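Local coordinates for protein sialidase B (Streptococcus pneumoniae serotype 4, PDB 4XJW) that cleaves terminal alpha-(2->3)-, alpha-(2->6)- and alpha-(2->8)-linked sialic acid from oligosaccharides, glycoproteins and glycolipids, working as an intramolecular trans-sialidase, at residues 245-250 against 620-625; 460-465 against 509-514; 515-520 against 598-603; 557-562 against 566-571. The protein carries 1 engineered substitution. All blocks are in the same frame, centred on the assembly; numbering follows the deposited sequence. Where two conformers were deposited one is given.

Interaction 1: residues 245-250 against 620-625; sequences DDNGKT and ELPNHH. With OPX ((1s,3R,4S)-1-[(cyclohexylamino)methyl]-3,4-dihydroxycyclopentanesulfonic acid), chain B.
Asn247 and Leu621 mark the closest approach of two beta turns, their CA atoms 5.9 Å apart: a type I' turn from Asp246 to Lys249 meets a type I turn from Leu621 to His624. Asn247 contributes most of the buried surface. Its OD1 rests on the Pro622 ring, nearest to CD at 3.2 Å, while the rest of the side chain slides past that of Asn623 in the opposite direction, the two amide planes 37° apart. CG of Asn247 lies anti to the carbonyl carbon (chi1 -65°), which sends the amide toward the 620-625 turn. CD1 of Leu621 touches the backbone O of Asn247 at 3.6 Å. That same oxygen accepts from a water that in turn takes a hydrogen from ND2 of Asn623, 2.9 Å from the water. OD1 of Asn623 closes an Asx turn on the N of His625, reached from above the carbonyl plane. The 245-250 turn belongs to the Asp-box of BNR repeat 1: the carboxylate of Asp246 folds back over its own turn, OD1 accepting from the N of Thr250 at 2.9 Å and OD2 from its OG1, and the positive phi of Gly248 suits the turn. Past the 620-625 turn lies the inhibitor OPX. Its cyclohexyl carbon CAH lies 3.4 Å from the backbone O of Glu620, whose extended side chain runs along the same ring. OE2 of Glu620 accepts from ND1 of His624 at 2.7 Å, lying nearly in the imidazole plane, and is also bonded to the hydroxyl of Ser561.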
# COMPACT_ATOMS: atom_id res chain seq x y z
N ASP A 245 6.77 12.58 -15.70
CA ASP A 245 7.12 12.85 -17.09
C ASP A 245 8.61 12.72 -17.36
O ASP A 245 9.07 12.99 -18.48
CB ASP A 245 6.63 14.25 -17.51
CG ASP A 245 5.14 14.30 -17.66
OD1 ASP A 245 4.58 13.29 -18.12
OD2 ASP A 245 4.53 15.32 -17.31
N ASP A 246 9.37 12.30 -16.36
CA ASP A 246 10.81 12.19 -16.49
C ASP A 246 11.31 10.82 -16.07
O ASP A 246 12.31 10.69 -15.36
CB ASP A 246 11.53 13.32 -15.71
CG ASP A 246 11.12 13.38 -14.25
OD1 ASP A 246 10.42 12.46 -13.77
OD2 ASP A 246 11.51 14.36 -13.58
N ASN A 247 10.60 9.79 -16.54
CA ASN A 247 11.00 8.41 -16.33
C ASN A 247 11.11 8.01 -14.86
O ASN A 247 11.98 7.23 -14.48
CB ASN A 247 12.30 8.12 -17.08
CG ASN A 247 12.12 8.23 -18.58
OD1 ASN A 247 11.04 7.96 -19.11
ND2 ASN A 247 13.16 8.66 -19.27
N GLY A 248 10.23 8.59 -14.05
CA GLY A 248 10.12 8.25 -12.64
C GLY A 248 10.99 9.06 -11.70
O GLY A 248 10.98 8.80 -10.50
N LYS A 249 11.73 10.04 -12.21
CA LYS A 249 12.59 10.83 -11.34
C LYS A 249 11.79 11.73 -10.40
O LYS A 249 12.14 11.89 -9.22
CB LYS A 249 13.60 11.64 -12.15
CG LYS A 249 14.76 10.79 -12.68
CD LYS A 249 15.68 11.59 -13.60
CE LYS A 249 15.19 11.52 -15.05
NZ LYS A 249 15.63 12.66 -15.88
N THR A 250 10.71 12.33 -10.92
CA THR A 250 9.84 13.20 -10.12
C THR A 250 8.39 12.88 -10.44
O THR A 250 8.06 12.42 -11.53
CB THR A 250 10.08 14.72 -10.36
OG1 THR A 250 9.75 15.04 -11.72
CG2 THR A 250 11.51 15.11 -10.04
N GLU A 620 7.83 -1.15 -17.37
CA GLU A 620 8.99 -0.72 -18.13
C GLU A 620 8.86 0.76 -18.40
O GLU A 620 7.88 1.21 -18.99
CB GLU A 620 9.10 -1.50 -19.45
CG GLU A 620 10.34 -1.13 -20.26
CD GLU A 620 10.49 -1.94 -21.52
OE1 GLU A 620 9.65 -2.83 -21.77
OE2 GLU A 620 11.45 -1.67 -22.28
N LEU A 621 9.84 1.51 -17.92
CA LEU A 621 9.91 2.94 -18.17
C LEU A 621 10.31 3.14 -19.63
O LEU A 621 10.89 2.23 -20.27
CB LEU A 621 10.90 3.59 -17.21
CG LEU A 621 10.59 3.23 -15.75
CD1 LEU A 621 11.71 3.63 -14.82
CD2 LEU A 621 9.27 3.84 -15.30
N PRO A 622 9.98 4.31 -20.19
CA PRO A 622 10.30 4.54 -21.61
C PRO A 622 11.79 4.43 -21.93
O PRO A 622 12.12 4.17 -23.09
CB PRO A 622 9.82 5.97 -21.85
CG PRO A 622 8.74 6.17 -20.85
CD PRO A 622 9.19 5.42 -19.62
N ASN A 623 12.66 4.60 -20.94
CA ASN A 623 14.09 4.45 -21.16
C ASN A 623 14.59 3.02 -20.99
O ASN A 623 15.80 2.78 -20.94
CB ASN A 623 14.86 5.40 -20.24
CG ASN A 623 14.65 5.10 -18.78
OD1 ASN A 623 13.96 4.13 -18.43
ND2 ASN A 623 15.23 5.92 -17.91
N HIS A 624 13.65 2.09 -20.85
CA HIS A 624 13.91 0.65 -20.70
C HIS A 624 14.43 0.23 -19.33
O HIS A 624 14.81 -0.92 -19.14
CB HIS A 624 14.80 0.11 -21.83
CG HIS A 624 14.30 0.44 -23.20
ND1 HIS A 624 13.04 0.07 -23.63
CD2 HIS A 624 14.87 1.11 -24.22
CE1 HIS A 624 12.86 0.50 -24.86
NE2 HIS A 624 13.96 1.13 -25.25
N HIS A 625 14.47 1.17 -18.39
CA HIS A 625 14.59 0.78 -16.99
C HIS A 625 13.29 0.16 -16.53
O HIS A 625 12.28 0.20 -17.26
CB HIS A 625 14.89 1.98 -16.09
CG HIS A 625 16.23 2.58 -16.32
ND1 HIS A 625 17.00 3.08 -15.28
CD2 HIS A 625 16.93 2.82 -17.45
CE1 HIS A 625 18.12 3.57 -15.77
NE2 HIS A 625 18.12 3.41 -17.09
CAF OPX B . 8.91 0.96 -23.58
CAG OPX B . 8.07 0.92 -24.82
CAH OPX B . 8.07 1.35 -22.40
CAI OPX B . 6.91 -0.01 -24.66
CAJ OPX B . 6.88 0.44 -22.22
CAK OPX B . 3.93 -0.15 -22.46
CAL OPX B . 3.37 -2.27 -21.14
CAM OPX B . 1.83 -0.44 -21.08
CAO OPX B . 2.50 -2.37 -19.94
CAP OPX B . 2.08 -0.99 -19.68
CAQ OPX B . 6.06 0.37 -23.49
CAR OPX B . 2.83 -1.14 -21.97
NAN OPX B . 4.99 -0.63 -23.37
OAA OPX B . 3.01 -2.50 -24.25
OAB OPX B . 1.01 -2.83 -22.92
OAC OPX B . 3.16 -2.93 -18.87
OAD OPX B . 3.05 -0.24 -19.08
OAE OPX B . 1.31 -0.76 -24.11
SAS OPX B . 2.00 -1.84 -23.40
O HOH W 1 14.69 5.88 -15.06

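Interaction 2: residues 460-465 against 509-514; sequences LKSSNR and LRDGVI
A bridging water joins Ser462 to Asp511: it accepts from the N of Ser462, 3.0 Å away, and gives a weak hydrogen bond to OD1 of Asp511. The hydroxyl of Ser462 and this carboxylate are modelled too close together for their direct pairing to be trusted. CB of Lys461 faces Asp511 as well, 4.3 Å from OD2, but the chain bends at chi2 (-90°), which leads the end of the side chain away from Asp511 to where it touches a bound OPX. Behind these exposed polar groups sits an apolar touch, tentative because Leu460 has two conformers: in the one given, its CD2 lies 4.0 Å from CD1 of Ile514. Met506 and Trp537 pack on Ile514. A second-shell carboxylate ties the backbones together: Glu508 accepts from the N of Lys461 and from the N of Gly512. Gly512, at positive phi (86°), takes the third position of the type II turn from Arg510 to Val513, closed by a bond of 2.9 Å from the N of Val513 to the O of Arg510. Loop 460-465 and this hairpin turn each link two successive strands of a blade, so the contact joins adjacent blades of the sialidase beta-propeller.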
# COMPACT_ATOMS: atom_id res chain seq x y z
N LEU A 460 -4.26 -4.67 -26.14
CA LEU A 460 -3.62 -5.57 -27.10
C LEU A 460 -2.84 -4.82 -28.17
O LEU A 460 -3.23 -3.73 -28.57
CB LEU A 460 -4.64 -6.50 -27.73
CG LEU A 460 -5.16 -7.53 -26.74
CD1 LEU A 460 -6.08 -8.50 -27.41
CD2 LEU A 460 -3.99 -8.24 -26.07
N LYS A 461 -1.74 -5.42 -28.61
CA LYS A 461 -0.83 -4.78 -29.55
C LYS A 461 -1.43 -4.52 -30.94
O LYS A 461 -1.19 -3.47 -31.53
CB LYS A 461 0.45 -5.61 -29.69
CG LYS A 461 1.36 -5.59 -28.46
CD LYS A 461 2.37 -4.44 -28.54
CE LYS A 461 3.19 -4.32 -27.25
NZ LYS A 461 4.02 -5.52 -26.97
N SER A 462 -2.19 -5.48 -31.46
CA SER A 462 -2.67 -5.40 -32.85
C SER A 462 -4.16 -5.12 -33.00
O SER A 462 -4.72 -5.27 -34.09
CB SER A 462 -2.36 -6.68 -33.61
OG SER A 462 -0.97 -6.81 -33.84
N SER A 463 -4.82 -4.73 -31.91
CA SER A 463 -6.22 -4.34 -31.99
C SER A 463 -6.50 -3.29 -30.92
O SER A 463 -5.61 -2.95 -30.14
CB SER A 463 -7.14 -5.54 -31.78
OG SER A 463 -7.13 -5.93 -30.42
N ASN A 464 -7.73 -2.78 -30.89
CA ASN A 464 -8.13 -1.79 -29.90
C ASN A 464 -8.74 -2.42 -28.65
O ASN A 464 -9.34 -1.73 -27.82
CB ASN A 464 -9.09 -0.77 -30.52
CG ASN A 464 -8.41 0.15 -31.50
OD1 ASN A 464 -8.90 0.38 -32.62
ND2 ASN A 464 -7.26 0.68 -31.11
N ARG A 465 -8.59 -3.74 -28.52
CA ARG A 465 -9.21 -4.46 -27.42
C ARG A 465 -8.58 -4.11 -26.08
O ARG A 465 -7.36 -4.07 -25.93
CB ARG A 465 -9.12 -5.98 -27.66
CG ARG A 465 -9.60 -6.81 -26.47
CD ARG A 465 -9.96 -8.21 -26.89
NE ARG A 465 -11.23 -8.23 -27.61
CZ ARG A 465 -11.91 -9.34 -27.87
NH1 ARG A 465 -11.44 -10.51 -27.48
NH2 ARG A 465 -13.06 -9.28 -28.52
N LEU A 509 2.29 -12.30 -24.77
CA LEU A 509 3.54 -12.96 -25.15
C LEU A 509 3.91 -12.68 -26.60
O LEU A 509 5.08 -12.48 -26.92
CB LEU A 509 3.45 -14.48 -24.96
CG LEU A 509 3.38 -14.99 -23.52
CD1 LEU A 509 3.37 -16.50 -23.51
CD2 LEU A 509 4.55 -14.45 -22.71
N ARG A 510 2.91 -12.73 -27.46
CA ARG A 510 3.05 -12.39 -28.87
C ARG A 510 1.64 -12.07 -29.35
O ARG A 510 0.69 -12.19 -28.59
CB ARG A 510 3.66 -13.55 -29.66
CG ARG A 510 2.96 -14.88 -29.45
CD ARG A 510 3.60 -15.98 -30.30
NE ARG A 510 3.01 -17.30 -30.06
CZ ARG A 510 2.10 -17.87 -30.84
NH1 ARG A 510 1.67 -17.24 -31.93
NH2 ARG A 510 1.63 -19.07 -30.55
N ASP A 511 1.49 -11.67 -30.61
CA ASP A 511 0.20 -11.18 -31.07
C ASP A 511 -1.01 -12.09 -30.82
O ASP A 511 -1.12 -13.18 -31.39
CB ASP A 511 0.30 -10.80 -32.55
CG ASP A 511 -0.41 -9.52 -32.84
OD1 ASP A 511 -1.64 -9.58 -33.07
OD2 ASP A 511 0.25 -8.46 -32.84
N GLY A 512 -1.91 -11.65 -29.95
CA GLY A 512 -3.16 -12.36 -29.68
C GLY A 512 -3.03 -13.43 -28.62
O GLY A 512 -4.03 -14.04 -28.24
N VAL A 513 -1.81 -13.65 -28.15
CA VAL A 513 -1.52 -14.65 -27.12
C VAL A 513 -1.28 -13.97 -25.79
O VAL A 513 -0.31 -13.23 -25.63
CB VAL A 513 -0.28 -15.47 -27.49
CG1 VAL A 513 -0.01 -16.55 -26.45
CG2 VAL A 513 -0.46 -16.10 -28.88
N ILE A 514 -2.17 -14.23 -24.83
CA ILE A 514 -2.09 -13.61 -23.51
C ILE A 514 -1.80 -14.67 -22.46
O ILE A 514 -2.48 -15.70 -22.40
CB ILE A 514 -3.42 -12.95 -23.14
CG1 ILE A 514 -3.86 -11.94 -24.20
CG2 ILE A 514 -3.33 -12.27 -21.78
CD1 ILE A 514 -5.30 -11.49 -24.04
O HOH W 2 -2.63 -8.30 -30.51

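Interaction 3: residues 515-520 against 598-603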
# COMPACT_ATOMS: atom_id res chain seq x y z
N ARG A 515 -0.78 -14.44 -21.64
CA ARG A 515 -0.62 -15.29 -20.47
C ARG A 515 -0.98 -14.52 -19.21
O ARG A 515 -0.52 -13.40 -19.01
CB ARG A 515 0.78 -15.88 -20.35
CG ARG A 515 0.90 -16.80 -19.12
CD ARG A 515 1.90 -17.89 -19.32
NE ARG A 515 1.57 -18.68 -20.49
CZ ARG A 515 2.46 -19.39 -21.17
NH1 ARG A 515 3.72 -19.42 -20.77
NH2 ARG A 515 2.08 -20.06 -22.25
N THR A 516 -1.83 -15.14 -18.39
CA THR A 516 -2.28 -14.55 -17.13
C THR A 516 -1.61 -15.28 -15.98
O THR A 516 -1.69 -16.50 -15.91
CB THR A 516 -3.79 -14.68 -17.00
OG1 THR A 516 -4.42 -14.03 -18.11
CG2 THR A 516 -4.27 -14.05 -15.70
N PHE A 517 -0.94 -14.54 -15.10
CA PHE A 517 -0.35 -15.10 -13.88
C PHE A 517 -1.24 -14.72 -12.71
O PHE A 517 -1.67 -13.57 -12.59
CB PHE A 517 1.07 -14.55 -13.67
CG PHE A 517 2.00 -14.84 -14.81
CD1 PHE A 517 2.66 -16.06 -14.90
CD2 PHE A 517 2.19 -13.91 -15.81
CE1 PHE A 517 3.51 -16.33 -15.95
CE2 PHE A 517 3.04 -14.17 -16.88
CZ PHE A 517 3.70 -15.39 -16.95
N PHE A 518 -1.53 -15.68 -11.83
CA PHE A 518 -2.42 -15.36 -10.72
C PHE A 518 -2.14 -16.06 -9.41
O PHE A 518 -1.55 -17.14 -9.36
CB PHE A 518 -3.91 -15.50 -11.12
CG PHE A 518 -4.34 -16.91 -11.48
CD1 PHE A 518 -4.00 -17.46 -12.71
CD2 PHE A 518 -5.10 -17.66 -10.59
CE1 PHE A 518 -4.42 -18.74 -13.05
CE2 PHE A 518 -5.52 -18.93 -10.92
CZ PHE A 518 -5.18 -19.47 -12.15
N ARG A 519 -2.56 -15.39 -8.35
CA ARG A 519 -2.42 -15.84 -6.98
C ARG A 519 -3.39 -17.00 -6.71
O ARG A 519 -4.51 -17.00 -7.23
CB ARG A 519 -2.75 -14.65 -6.07
CG ARG A 519 -2.87 -14.94 -4.60
CD ARG A 519 -3.27 -13.65 -3.89
NE ARG A 519 -3.66 -13.90 -2.50
CZ ARG A 519 -4.05 -12.96 -1.66
NH1 ARG A 519 -4.10 -11.70 -2.06
NH2 ARG A 519 -4.38 -13.28 -0.42
N THR A 520 -2.94 -17.97 -5.90
CA THR A 520 -3.76 -19.14 -5.55
C THR A 520 -3.68 -19.43 -4.05
O THR A 520 -3.15 -18.65 -3.27
CB THR A 520 -3.32 -20.42 -6.29
OG1 THR A 520 -2.06 -20.88 -5.78
CG2 THR A 520 -3.22 -20.19 -7.79
N ILE A 598 8.07 -20.81 -20.60
CA ILE A 598 8.97 -19.80 -20.04
C ILE A 598 9.99 -20.42 -19.09
O ILE A 598 9.61 -21.13 -18.15
CB ILE A 598 8.17 -18.72 -19.27
CG1 ILE A 598 7.16 -18.04 -20.19
CG2 ILE A 598 9.12 -17.70 -18.65
CD1 ILE A 598 6.31 -16.97 -19.50
N ASP A 599 11.26 -20.15 -19.34
CA ASP A 599 12.34 -20.56 -18.45
C ASP A 599 12.68 -19.43 -17.49
O ASP A 599 13.26 -18.42 -17.89
CB ASP A 599 13.59 -20.97 -19.24
CG ASP A 599 14.82 -21.10 -18.37
OD1 ASP A 599 14.71 -21.57 -17.21
OD2 ASP A 599 15.92 -20.72 -18.84
N TRP A 600 12.32 -19.60 -16.22
CA TRP A 600 12.61 -18.58 -15.20
C TRP A 600 14.08 -18.62 -14.81
O TRP A 600 14.51 -19.40 -13.96
CB TRP A 600 11.68 -18.74 -14.00
CG TRP A 600 10.25 -18.75 -14.43
CD1 TRP A 600 9.44 -19.83 -14.58
CD2 TRP A 600 9.47 -17.61 -14.83
NE1 TRP A 600 8.20 -19.44 -15.02
CE2 TRP A 600 8.19 -18.08 -15.18
CE3 TRP A 600 9.73 -16.23 -14.91
CZ2 TRP A 600 7.17 -17.23 -15.61
CZ3 TRP A 600 8.72 -15.40 -15.34
CH2 TRP A 600 7.46 -15.89 -15.69
N LYS A 601 14.85 -17.76 -15.47
CA LYS A 601 16.31 -17.86 -15.48
C LYS A 601 17.03 -17.00 -14.43
O LYS A 601 18.06 -17.41 -13.89
CB LYS A 601 16.81 -17.51 -16.88
CG LYS A 601 18.30 -17.66 -17.10
CD LYS A 601 18.62 -17.41 -18.58
CE LYS A 601 20.08 -17.62 -18.91
NZ LYS A 601 20.31 -17.47 -20.38
N TYR A 602 16.49 -15.82 -14.15
CA TYR A 602 17.13 -14.89 -13.22
C TYR A 602 16.19 -14.52 -12.07
O TYR A 602 15.00 -14.29 -12.29
CB TYR A 602 17.56 -13.62 -13.96
CG TYR A 602 18.51 -13.84 -15.12
CD1 TYR A 602 19.86 -14.08 -14.90
CD2 TYR A 602 18.05 -13.78 -16.43
CE1 TYR A 602 20.73 -14.26 -15.94
CE2 TYR A 602 18.91 -13.97 -17.49
CZ TYR A 602 20.25 -14.21 -17.24
OH TYR A 602 21.12 -14.40 -18.28
N HIS A 603 16.73 -14.48 -10.85
CA HIS A 603 15.98 -14.02 -9.67
C HIS A 603 16.75 -12.86 -9.04
O HIS A 603 17.91 -13.02 -8.66
CB HIS A 603 15.87 -15.14 -8.63
CG HIS A 603 14.97 -16.26 -9.04
ND1 HIS A 603 13.78 -16.53 -8.41
CD2 HIS A 603 15.11 -17.20 -10.01
CE1 HIS A 603 13.21 -17.58 -8.98
NE2 HIS A 603 14.00 -18.01 -9.96
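Two neighbouring blades of the sialidase beta-propeller meet here, the second strand of one, 513-518, facing the outermost strand of the next, 597-605. The axes of 515-518 and 598-603 come no closer than 13.2 Å and run at 48° to each other, and side chains alone bridge the distance. Phe517 stands in the middle. Its ring edge meets CD1 of Ile598 nearly in plane, 4.0 Å from CZ, and its CE1 lies 3.8 Å from CZ2 at the edge of the Trp600 indole. The two aromatic rings are set obliquely, planes 73° apart. Both partners are braced from their own strands: CG of Arg515 lies 3.8 Å above one face of the Phe517 ring, toward the rim, and CG2 of Ile598 sits over the centre of the indole at 3.5 Å. Arg515 leaves the backbone with CG anti to N (chi1 -179°), then bends at chi3, which brings NH1 within 3.8 Å of CG1 of Ile598. Val570 and Leu572 of strand 569-575 pack against both Phe517 and Trp600. The chain leads on to Arg519, which probably binds substrate, as in relatives, and is salt-bridged to Glu503. No hydrogen bond joins 515-520 to 598-603; their contact is largely apolar, with a polar tie beside it: the buried Arg515 guanidinium lies by Ile598 while NH1 bonds to Asp596 O and NE to Thr529 OG1.

Interaction 4: residues 557-562 against 566-571; sequences AIKYSQ and GKEAVI
Ile558 and Ile571 form an antiparallel hydrogen-bonded pair: the N of Ile558 gives to the O of Ile571, and the N of Ile571 returns a bond to the O of Ile558, each 2.9 Å and in the carbonyl plane. Their side chains lie side by side, with CG1 of Ile558 4.1 Å from CB of Ile571. Lys559 faces Val570 as the non-hydrogen-bonded pair, and the N of Tyr560 reaches the O of Ala569 at 3.0 Å. There the ladder frays. The N of Ala569 gives instead to a water 2.8 Å away, which itself donates to the O atoms of Tyr560 and Gln562. Bends at chi2 and chi4 bring the Lys559 chain over Ala569 and its NZ 3.2 Å from OE1 of Glu568, a salt bridge met from above the carboxylate plane. Each charge has a second partner: NZ gives to the O of Leu509, and OE2 of Glu568 pairs with Lys593. Farther out, OH of Tyr560 bonds to the O of His624, Ile626 packs on Ile558, Tyr560 and Ile571, and OPX touches Ile558. This is the beta hairpin that forms the first two strands of a propeller blade.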
# COMPACT_ATOMS: atom_id res chain seq x y z
N ALA A 557 3.20 -8.37 -13.37
CA ALA A 557 3.84 -9.05 -14.49
C ALA A 557 3.89 -8.16 -15.70
O ALA A 557 2.90 -7.51 -16.02
CB ALA A 557 3.09 -10.32 -14.82
N ILE A 558 5.03 -8.14 -16.38
CA ILE A 558 5.13 -7.40 -17.65
C ILE A 558 5.88 -8.19 -18.71
O ILE A 558 6.68 -9.08 -18.41
CB ILE A 558 5.82 -6.03 -17.48
CG1 ILE A 558 7.24 -6.20 -16.93
CG2 ILE A 558 5.00 -5.12 -16.57
CD1 ILE A 558 8.11 -4.93 -17.03
N LYS A 559 5.63 -7.84 -19.97
CA LYS A 559 6.41 -8.32 -21.10
C LYS A 559 7.41 -7.22 -21.42
O LYS A 559 7.01 -6.09 -21.73
CB LYS A 559 5.48 -8.57 -22.29
CG LYS A 559 6.19 -8.87 -23.61
CD LYS A 559 6.67 -10.30 -23.66
CE LYS A 559 7.52 -10.57 -24.91
NZ LYS A 559 6.80 -10.30 -26.19
N TYR A 560 8.69 -7.53 -21.30
CA TYR A 560 9.76 -6.56 -21.54
C TYR A 560 9.90 -6.32 -23.04
O TYR A 560 9.73 -7.24 -23.83
CB TYR A 560 11.06 -7.08 -20.93
CG TYR A 560 12.16 -6.04 -20.84
CD1 TYR A 560 11.95 -4.85 -20.15
CD2 TYR A 560 13.40 -6.26 -21.42
CE1 TYR A 560 12.95 -3.89 -20.07
CE2 TYR A 560 14.41 -5.31 -21.33
CZ TYR A 560 14.18 -4.13 -20.66
OH TYR A 560 15.18 -3.17 -20.57
N SER A 561 10.18 -5.08 -23.45
CA SER A 561 10.22 -4.73 -24.87
C SER A 561 11.48 -5.20 -25.60
O SER A 561 11.49 -5.29 -26.84
CB SER A 561 10.06 -3.21 -25.07
OG SER A 561 11.25 -2.51 -24.74
N GLN A 562 12.55 -5.48 -24.85
CA GLN A 562 13.85 -5.80 -25.43
C GLN A 562 14.18 -7.26 -25.18
O GLN A 562 13.71 -7.85 -24.20
CB GLN A 562 14.94 -4.92 -24.82
CG GLN A 562 14.65 -3.41 -24.90
CD GLN A 562 14.57 -2.90 -26.32
OE1 GLN A 562 15.53 -3.00 -27.08
NE2 GLN A 562 13.42 -2.34 -26.68
N GLY A 566 19.06 -12.85 -26.07
CA GLY A 566 18.53 -13.15 -27.39
C GLY A 566 17.14 -13.74 -27.40
O GLY A 566 16.69 -14.27 -28.42
N LYS A 567 16.44 -13.65 -26.27
CA LYS A 567 15.10 -14.22 -26.16
C LYS A 567 14.10 -13.19 -25.64
O LYS A 567 14.48 -12.20 -25.02
CB LYS A 567 15.11 -15.45 -25.25
CG LYS A 567 16.15 -16.49 -25.64
CD LYS A 567 15.83 -17.87 -25.08
CE LYS A 567 14.79 -18.57 -25.94
NZ LYS A 567 14.40 -19.89 -25.37
N GLU A 568 12.82 -13.42 -25.92
CA GLU A 568 11.79 -12.53 -25.42
C GLU A 568 11.61 -12.81 -23.94
O GLU A 568 11.78 -13.95 -23.49
CB GLU A 568 10.48 -12.73 -26.18
CG GLU A 568 10.64 -12.44 -27.67
CD GLU A 568 9.38 -12.67 -28.46
OE1 GLU A 568 8.29 -12.66 -27.85
OE2 GLU A 568 9.48 -12.86 -29.69
N ALA A 569 11.26 -11.77 -23.19
CA ALA A 569 11.33 -11.87 -21.73
C ALA A 569 10.08 -11.37 -21.02
O ALA A 569 9.47 -10.38 -21.43
CB ALA A 569 12.55 -11.14 -21.23
N VAL A 570 9.72 -12.08 -19.95
CA VAL A 570 8.65 -11.69 -19.05
C VAL A 570 9.27 -11.43 -17.69
O VAL A 570 10.22 -12.11 -17.30
CB VAL A 570 7.60 -12.81 -18.97
CG1 VAL A 570 6.64 -12.62 -17.81
CG2 VAL A 570 6.86 -12.90 -20.28
N ILE A 571 8.77 -10.42 -16.98
CA ILE A 571 9.27 -10.15 -15.63
C ILE A 571 8.12 -10.20 -14.63
O ILE A 571 7.08 -9.56 -14.83
CB ILE A 571 10.02 -8.81 -15.54
CG1 ILE A 571 11.12 -8.76 -16.60
CG2 ILE A 571 10.60 -8.62 -14.14
CD1 ILE A 571 11.79 -7.41 -16.73
O HOH W 3 11.26 -9.26 -24.52

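In the fold
Interaction 4 is the most buried of the four and the only one built on direct backbone pairing, since it lies within one blade. Interactions 2 and 3 both use strand 513-518 but at different depths: an exposed, water-bridged edge of the blade contact in interaction 2, a largely apolar seam of aromatic and aliphatic side chains, with Arg515 at its side, in interaction 3. Val570 from interaction 4 packs on Phe517, Trp600 and Ile598, so hairpin and seam share one interior, their centres about 11 Å apart. Interaction 1, partly buried and joined across by packing and a water, meets interaction 4 through Glu620 and His624. OPX lies among interactions 1, 2 and 4, which supply Glu620, Leu621, Pro622, Lys461 and Ile558 to its pocket.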